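Local coordinates for protein peptide chain release factor subunit 1 (Aeropyrum pernix, PDB 3AGK) that probably directs termination of translation, acting as a class-1 release factor that responds to the stop codons UAA, UAG and UGA, at residues T11-L17 and F111-E115; A31-L37 and Y122-F128; R73-A78 and K105-F109. All coordinates share one frame; numbering follows the deposited sequence.

How the interactions relate
From the N terminus, the chain first runs through residues 11-17 into helix 14-24, and interaction 1 closes a long loop when residues 111-115, at the end of strand 107-111, return to this start. Interaction 2 pairs strand 34-39 with strand 121-125, an edge of the four-stranded antiparallel sheet; its segments alternate with those of interaction 1, so the two loops cross. Interaction 3 is nested inside both, setting helix 65-82 against strand 107-111 at the other edge. Interactions 2 and 3 touch where Leu75 packs against Leu35 and Tyr122, whereas interactions 1 and 2 remain about 7 Å apart at their nearest atoms. Interaction 1 thus joins the N-terminal helix to the end of strand 107-111.

Interaction 1: T11-L17 and F111-E115; sequences TISKREL and FSPPE
Ile12 meets Phe111 and Ser112 through both its backbone and its longer side-chain branch. Ile12 N donates to Ser112 O at 3.0 Å, and the CA of Thr11 adds a CA-H...O contact to the same oxygen. From CB, the branch leaves with CG1 between the backbone N and the carbonyl carbon (chi1 65°); CG1 lies 3.6 Å from Ser112 O and also nears Phe111 CD1. The extended chi2 then carries CD1 on to Phe111 CD1 at 3.4 Å, an oblique approach to the ring. The pairing of Thr11 with Ser112 is a single beta bridge, and the chain turns directly from it into helix 14-24, where Ser13 is the N-cap. Its capping box with Glu16 rests on Ser13 N, which donates to Glu16 OE1 at 2.8 Å through the anti lone pair of the carboxylate; the return bond from Glu16 N to Ser13 OG is less sure, the place of OG being uncertain. One turn on, Leu17 places CD2 near CE1 and CZ of Phe111, while its CD1 lies 3.7 Å from Pro114 CD. The Pro114 ring packs against the first turn of the helix, its CG 3.2 Å from Ile12 O and 3.6 Å from Lys14 CG. Ser112 OG is hydrogen-bonded to Gly92 O.

Interaction 2: A31-L37 and Y122-F128; sequences ATVLLSL and YRTDKRF
Leu35 and Tyr122 both carry CG anti to the backbone N (chi1 173° and 162°), and the leucine chi2 of 41° then turns its CD1 to the tyrosine ring, 3.2 Å from CE1, the two side chains crossing at about a right angle. They lie on one face of an antiparallel strand pair at the edge of the eRF1 domain 1 sheet, together with Thr124 and Leu37, whose CD1 sits at the ring edge of Tyr122. Helices 45-58 and 65-82 cover this face, with Leu52 and Leu75 touching the tyrosine. Were Tyr122 an alanine, Leu35 CD1 would probably lose its aromatic partner and a gap would be likely to open against Leu52 and Leu75. Two hydrogen-bonded pairs hold the backbones: Ser36 N reaches Arg123 O at 2.8 Å, Arg123 N answers to Ser36 O, and Leu34 and Asp125 exchange a second pair of bonds. A classic beta bulge sets Val33 and Leu34 together opposite Asp125, following the inverse gamma turn centred on Thr32. On the other face, Arg123 NH1 forms a salt bridge with Asp125 OD1, while Asp125 OD2 accepts from Lys126 N through its anti lone pair. Phe128 brings CE1 to 3.8 Å from Leu34 CB, and Ser36 OG lies at the ring edge, 4.0 Å from Phe128 CD1, while accepting a hydrogen bond from Ile129 N.

Interaction 3: R73-A78 and K105-F109; sequences RALSAA and KFECF
Phe106 and Arg73 bury the most surface here, the guanidinium lying nearly flat on the phenyl ring with their planes at 24°. The arginine leaves helix 65-82 with CG opposite the backbone N (chi1 -179°) and stays extended as far as NE, a reach that lays the side chain from CG to the guanidinium over one face of Phe106. Along that path CD lies 3.5 Å from Phe106 CE1, and NH1 comes to 3.4 Å from Phe106 CD1. The two side chains run in opposite directions, and the stack is displaced toward the CD1 side of the ring. Arg73 CZ sits 3.9 Å from the centroid of the Phe106 ring and 33° off its normal, an off-centre cation-pi interaction that probably gives the positive charge some electrostatic gain from the ring electrons. The contact joins a helix to the face of the domain 1 sheet at its edge strand, 107-111, with Phe106 just ahead of that strand. Ala77, one helical turn beyond Arg73, meets the ring differently: its CB comes in at the edge, in plane, 3.6 Å from Phe106 CZ. The same methyl group touches Cys108 SG at 4.0 Å, so one small side chain bridges the aromatic ring and the sulfur. Cys108 is disulfide-bonded to Cys97, which ties the edge strand covalently to its neighbour, strand 93-98.

Interaction 1: T11-L17 and F111-E115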
# COMPACT_ATOMS: atom_id res chain seq x y z
N THR A 11 -2.80 14.78 19.80
CA THR A 11 -2.52 14.72 18.36
C THR A 11 -1.12 14.17 18.03
O THR A 11 -0.15 14.48 18.71
CB THR A 11 -2.74 16.08 17.66
OG1 THR A 11 -4.05 16.57 17.98
CG2 THR A 11 -2.63 15.93 16.15
N ILE A 12 -1.05 13.33 17.00
CA ILE A 12 0.22 12.77 16.54
C ILE A 12 0.40 13.09 15.06
O ILE A 12 -0.58 13.29 14.34
CB ILE A 12 0.28 11.24 16.72
CG1 ILE A 12 -0.77 10.56 15.84
CG2 ILE A 12 0.12 10.86 18.20
CD1 ILE A 12 -0.79 9.05 15.96
N SER A 13 1.64 13.12 14.61
CA SER A 13 1.94 13.44 13.23
C SER A 13 1.73 12.22 12.35
O SER A 13 1.50 11.12 12.85
CB SER A 13 3.40 13.86 13.11
OG SER A 13 4.24 12.80 13.52
N LYS A 14 1.83 12.42 11.04
CA LYS A 14 1.81 11.32 10.09
C LYS A 14 3.02 10.41 10.27
O LYS A 14 2.94 9.21 10.00
CB LYS A 14 1.75 11.85 8.66
CG LYS A 14 0.51 12.69 8.39
CD LYS A 14 0.41 13.09 6.93
CE LYS A 14 -0.82 13.96 6.70
NZ LYS A 14 -1.09 14.20 5.25
N ARG A 15 4.13 10.96 10.73
CA ARG A 15 5.32 10.14 10.94
C ARG A 15 5.12 9.16 12.10
O ARG A 15 5.51 7.99 12.02
CB ARG A 15 6.57 11.01 11.15
CG ARG A 15 6.59 11.78 12.46
CD ARG A 15 7.99 12.29 12.79
NE ARG A 15 8.51 13.15 11.74
CZ ARG A 15 8.40 14.48 11.73
NH1 ARG A 15 8.91 15.19 10.74
NH2 ARG A 15 7.78 15.09 12.73
N GLU A 16 4.50 9.62 13.18
CA GLU A 16 4.21 8.71 14.28
C GLU A 16 3.00 7.81 13.97
O GLU A 16 2.97 6.65 14.37
CB GLU A 16 4.04 9.46 15.60
CG GLU A 16 3.49 10.87 15.47
CD GLU A 16 3.96 11.78 16.60
OE1 GLU A 16 3.61 12.98 16.60
OE2 GLU A 16 4.69 11.29 17.49
N LEU A 17 2.02 8.33 13.26
CA LEU A 17 0.84 7.55 12.91
C LEU A 17 1.24 6.25 12.20
O LEU A 17 0.69 5.18 12.48
CB LEU A 17 -0.11 8.35 12.02
CG LEU A 17 -1.63 8.19 12.21
CD1 LEU A 17 -2.34 8.46 10.90
CD2 LEU A 17 -2.08 6.83 12.82
N PHE A 111 -5.68 8.35 20.50
CA PHE A 111 -4.98 9.53 19.99
C PHE A 111 -5.85 10.41 19.12
O PHE A 111 -7.00 10.07 18.77
CB PHE A 111 -3.73 9.12 19.22
CG PHE A 111 -4.01 8.24 18.04
CD1 PHE A 111 -4.12 8.78 16.77
CD2 PHE A 111 -4.18 6.87 18.21
CE1 PHE A 111 -4.39 7.98 15.68
CE2 PHE A 111 -4.45 6.06 17.12
CZ PHE A 111 -4.55 6.61 15.85
N SER A 112 -5.30 11.57 18.76
CA SER A 112 -5.91 12.40 17.74
C SER A 112 -5.04 12.31 16.48
O SER A 112 -3.83 12.36 16.56
CB SER A 112 -6.09 13.84 18.23
OG SER A 112 -6.80 14.62 17.27
N PRO A 113 -5.67 12.13 15.32
CA PRO A 113 -4.91 11.93 14.08
C PRO A 113 -4.45 13.25 13.45
O PRO A 113 -5.04 14.30 13.75
CB PRO A 113 -5.93 11.24 13.17
CG PRO A 113 -7.26 11.77 13.64
CD PRO A 113 -7.12 11.97 15.12
N PRO A 114 -3.42 13.21 12.58
CA PRO A 114 -2.90 14.45 11.98
C PRO A 114 -3.99 15.10 11.13
O PRO A 114 -4.00 16.32 10.93
CB PRO A 114 -1.76 13.96 11.08
CG PRO A 114 -1.56 12.52 11.38
CD PRO A 114 -2.82 12.00 11.99
N GLU A 115 -4.89 14.26 10.66
CA GLU A 115 -5.98 14.63 9.77
C GLU A 115 -7.31 14.54 10.52
O GLU A 115 -7.53 13.63 11.31
CB GLU A 115 -6.02 13.63 8.61
CG GLU A 115 -6.37 12.18 9.04
CD GLU A 115 -5.16 11.25 9.07
OE1 GLU A 115 -4.03 11.74 9.28
OE2 GLU A 115 -5.32 10.02 8.89

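Interaction 2: A31-L37 and Y122-F128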
# COMPACT_ATOMS: atom_id res chain seq x y z
N ALA A 31 -11.95 -14.51 17.85
CA ALA A 31 -13.31 -14.00 17.71
C ALA A 31 -13.28 -12.49 17.47
O ALA A 31 -12.24 -11.85 17.63
CB ALA A 31 -14.14 -14.32 18.94
N THR A 32 -14.42 -11.93 17.08
CA THR A 32 -14.47 -10.51 16.79
C THR A 32 -14.54 -9.71 18.09
O THR A 32 -15.61 -9.31 18.52
CB THR A 32 -15.67 -10.15 15.89
OG1 THR A 32 -16.89 -10.49 16.56
CG2 THR A 32 -15.58 -10.91 14.57
N VAL A 33 -13.37 -9.47 18.69
CA VAL A 33 -13.28 -8.89 20.02
C VAL A 33 -12.23 -7.78 20.15
O VAL A 33 -11.78 -7.46 21.26
CB VAL A 33 -12.97 -9.98 21.07
CG1 VAL A 33 -13.93 -11.15 20.93
CG2 VAL A 33 -11.51 -10.44 20.95
N LEU A 34 -11.84 -7.19 19.02
CA LEU A 34 -10.93 -6.04 19.04
C LEU A 34 -11.67 -4.78 18.59
O LEU A 34 -12.18 -4.71 17.47
CB LEU A 34 -9.70 -6.29 18.16
CG LEU A 34 -8.79 -7.45 18.60
CD1 LEU A 34 -7.64 -7.63 17.62
CD2 LEU A 34 -8.25 -7.24 20.00
N LEU A 35 -11.74 -3.81 19.49
CA LEU A 35 -12.54 -2.60 19.30
C LEU A 35 -11.85 -1.52 18.48
O LEU A 35 -10.69 -1.18 18.72
CB LEU A 35 -12.94 -2.04 20.66
CG LEU A 35 -13.64 -0.68 20.73
CD1 LEU A 35 -14.66 -0.57 19.61
CD2 LEU A 35 -14.34 -0.52 22.08
N SER A 36 -12.57 -0.98 17.50
CA SER A 36 -12.10 0.16 16.73
C SER A 36 -13.14 1.29 16.85
O SER A 36 -14.32 1.07 16.62
CB SER A 36 -11.91 -0.23 15.26
OG SER A 36 -10.99 -1.30 15.13
N LEU A 37 -12.70 2.49 17.21
CA LEU A 37 -13.63 3.60 17.45
C LEU A 37 -13.10 4.97 16.99
O LEU A 37 -12.10 5.46 17.50
CB LEU A 37 -13.99 3.64 18.93
CG LEU A 37 -14.78 4.85 19.42
CD1 LEU A 37 -16.21 4.77 18.89
CD2 LEU A 37 -14.78 4.87 20.92
N TYR A 122 -17.60 2.63 14.61
CA TYR A 122 -17.42 1.76 15.76
C TYR A 122 -17.41 0.33 15.27
O TYR A 122 -18.27 -0.05 14.47
CB TYR A 122 -18.54 1.93 16.78
CG TYR A 122 -18.62 0.77 17.76
CD1 TYR A 122 -17.82 0.73 18.88
CD2 TYR A 122 -19.49 -0.30 17.54
CE1 TYR A 122 -17.87 -0.33 19.77
CE2 TYR A 122 -19.56 -1.36 18.44
CZ TYR A 122 -18.74 -1.36 19.55
OH TYR A 122 -18.77 -2.39 20.45
N ARG A 123 -16.48 -0.47 15.73
CA ARG A 123 -16.50 -1.86 15.29
C ARG A 123 -15.78 -2.83 16.21
O ARG A 123 -14.83 -2.46 16.90
CB ARG A 123 -15.97 -1.96 13.87
CG ARG A 123 -16.20 -3.29 13.22
CD ARG A 123 -16.27 -3.10 11.72
NE ARG A 123 -17.23 -4.02 11.12
CZ ARG A 123 -16.89 -5.04 10.35
NH1 ARG A 123 -15.61 -5.26 10.07
NH2 ARG A 123 -17.82 -5.83 9.84
N THR A 124 -16.26 -4.06 16.24
CA THR A 124 -15.54 -5.14 16.90
C THR A 124 -15.21 -6.18 15.86
O THR A 124 -16.08 -6.65 15.14
CB THR A 124 -16.33 -5.75 18.06
OG1 THR A 124 -17.64 -6.12 17.61
CG2 THR A 124 -16.45 -4.75 19.18
N ASP A 125 -13.94 -6.53 15.76
CA ASP A 125 -13.51 -7.46 14.72
C ASP A 125 -12.38 -8.32 15.22
O ASP A 125 -11.97 -8.22 16.38
CB ASP A 125 -13.11 -6.71 13.46
CG ASP A 125 -13.51 -7.45 12.19
OD1 ASP A 125 -14.19 -6.85 11.34
OD2 ASP A 125 -13.15 -8.64 12.05
N LYS A 126 -11.88 -9.19 14.34
CA LYS A 126 -10.76 -10.07 14.64
C LYS A 126 -9.44 -9.27 14.52
O LYS A 126 -8.36 -9.76 14.88
CB LYS A 126 -10.78 -11.30 13.73
CG LYS A 126 -12.04 -12.18 13.89
CD LYS A 126 -12.16 -13.24 12.79
CE LYS A 126 -13.48 -14.03 12.90
NZ LYS A 126 -13.65 -15.01 11.78
N ARG A 127 -9.56 -8.04 14.03
CA ARG A 127 -8.44 -7.12 13.90
C ARG A 127 -8.90 -5.67 14.11
O ARG A 127 -10.11 -5.39 14.18
CB ARG A 127 -7.78 -7.28 12.52
CG ARG A 127 -8.68 -6.93 11.34
CD ARG A 127 -8.15 -7.50 10.02
NE ARG A 127 -6.85 -6.94 9.65
CZ ARG A 127 -6.17 -7.29 8.56
NH1 ARG A 127 -4.99 -6.73 8.31
NH2 ARG A 127 -6.66 -8.19 7.71
N PHE A 128 -7.95 -4.74 14.23
CA PHE A 128 -8.28 -3.32 14.25
C PHE A 128 -8.60 -2.81 12.83
O PHE A 128 -7.99 -3.24 11.84
CB PHE A 128 -7.14 -2.49 14.87
CG PHE A 128 -6.92 -2.73 16.36
CD1 PHE A 128 -7.99 -2.80 17.25
CD2 PHE A 128 -5.63 -2.83 16.88
CE1 PHE A 128 -7.78 -3.01 18.62
CE2 PHE A 128 -5.41 -3.04 18.24
CZ PHE A 128 -6.49 -3.12 19.11

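Interaction 3: R73-A78 and K105-F109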
# COMPACT_ATOMS: atom_id res chain seq x y z
N ARG A 73 -14.88 -5.96 28.44
CA ARG A 73 -13.64 -5.40 28.95
C ARG A 73 -13.10 -4.26 28.08
O ARG A 73 -12.65 -3.23 28.59
CB ARG A 73 -12.58 -6.48 29.09
CG ARG A 73 -11.27 -5.94 29.64
CD ARG A 73 -10.13 -6.86 29.30
NE ARG A 73 -8.99 -6.68 30.19
CZ ARG A 73 -7.87 -7.39 30.10
NH1 ARG A 73 -7.75 -8.31 29.14
NH2 ARG A 73 -6.88 -7.17 30.96
N ALA A 74 -13.11 -4.47 26.76
CA ALA A 74 -12.62 -3.45 25.83
C ALA A 74 -13.54 -2.23 25.82
O ALA A 74 -13.07 -1.10 25.82
CB ALA A 74 -12.52 -4.03 24.43
N LEU A 75 -14.85 -2.48 25.82
CA LEU A 75 -15.84 -1.41 25.94
C LEU A 75 -15.62 -0.56 27.20
O LEU A 75 -15.67 0.68 27.14
CB LEU A 75 -17.25 -2.01 25.95
CG LEU A 75 -18.24 -1.81 24.80
CD1 LEU A 75 -17.62 -1.22 23.57
CD2 LEU A 75 -18.93 -3.12 24.48
N SER A 76 -15.40 -1.22 28.33
CA SER A 76 -15.19 -0.49 29.58
C SER A 76 -13.93 0.34 29.52
O SER A 76 -13.89 1.47 30.03
CB SER A 76 -15.09 -1.45 30.76
OG SER A 76 -16.23 -2.28 30.77
N ALA A 77 -12.91 -0.21 28.88
CA ALA A 77 -11.64 0.50 28.76
C ALA A 77 -11.83 1.76 27.94
O ALA A 77 -11.35 2.83 28.32
CB ALA A 77 -10.58 -0.39 28.14
N ALA A 78 -12.56 1.65 26.84
CA ALA A 78 -12.82 2.82 26.00
C ALA A 78 -13.65 3.88 26.74
O ALA A 78 -13.34 5.09 26.66
CB ALA A 78 -13.48 2.40 24.70
N LYS A 105 -1.72 -9.49 27.37
CA LYS A 105 -1.55 -8.60 26.23
C LYS A 105 -2.78 -7.72 25.97
O LYS A 105 -3.42 -7.83 24.92
CB LYS A 105 -1.17 -9.41 24.97
CG LYS A 105 -1.86 -10.77 24.86
CD LYS A 105 -1.39 -11.55 23.63
CE LYS A 105 0.10 -11.90 23.70
NZ LYS A 105 0.57 -12.61 22.47
N PHE A 106 -3.09 -6.84 26.92
CA PHE A 106 -4.22 -5.92 26.77
C PHE A 106 -3.80 -4.44 26.73
O PHE A 106 -2.99 -3.99 27.54
CB PHE A 106 -5.25 -6.13 27.89
CG PHE A 106 -6.40 -5.15 27.84
CD1 PHE A 106 -7.59 -5.48 27.21
CD2 PHE A 106 -6.28 -3.89 28.41
CE1 PHE A 106 -8.64 -4.59 27.15
CE2 PHE A 106 -7.32 -2.99 28.35
CZ PHE A 106 -8.51 -3.34 27.73
N GLU A 107 -4.39 -3.69 25.80
CA GLU A 107 -4.07 -2.27 25.64
C GLU A 107 -5.20 -1.44 25.05
O GLU A 107 -6.04 -1.95 24.31
CB GLU A 107 -2.83 -2.11 24.78
CG GLU A 107 -1.56 -1.90 25.56
CD GLU A 107 -0.75 -0.74 25.02
OE1 GLU A 107 -1.36 0.31 24.71
OE2 GLU A 107 0.48 -0.88 24.90
N CYS A 108 -5.19 -0.15 25.36
CA CYS A 108 -6.16 0.78 24.80
C CYS A 108 -5.45 1.96 24.14
O CYS A 108 -5.09 2.91 24.82
CB CYS A 108 -7.08 1.30 25.90
SG CYS A 108 -8.72 1.82 25.32
N PHE A 109 -5.25 1.89 22.82
CA PHE A 109 -4.60 2.99 22.11
C PHE A 109 -5.58 4.15 21.97
O PHE A 109 -6.74 3.94 21.63
CB PHE A 109 -4.08 2.55 20.74
CG PHE A 109 -3.20 1.33 20.79
CD1 PHE A 109 -3.75 0.05 20.84
CD2 PHE A 109 -1.82 1.45 20.77
CE1 PHE A 109 -2.94 -1.07 20.89
CE2 PHE A 109 -1.00 0.33 20.82
CZ PHE A 109 -1.56 -0.93 20.88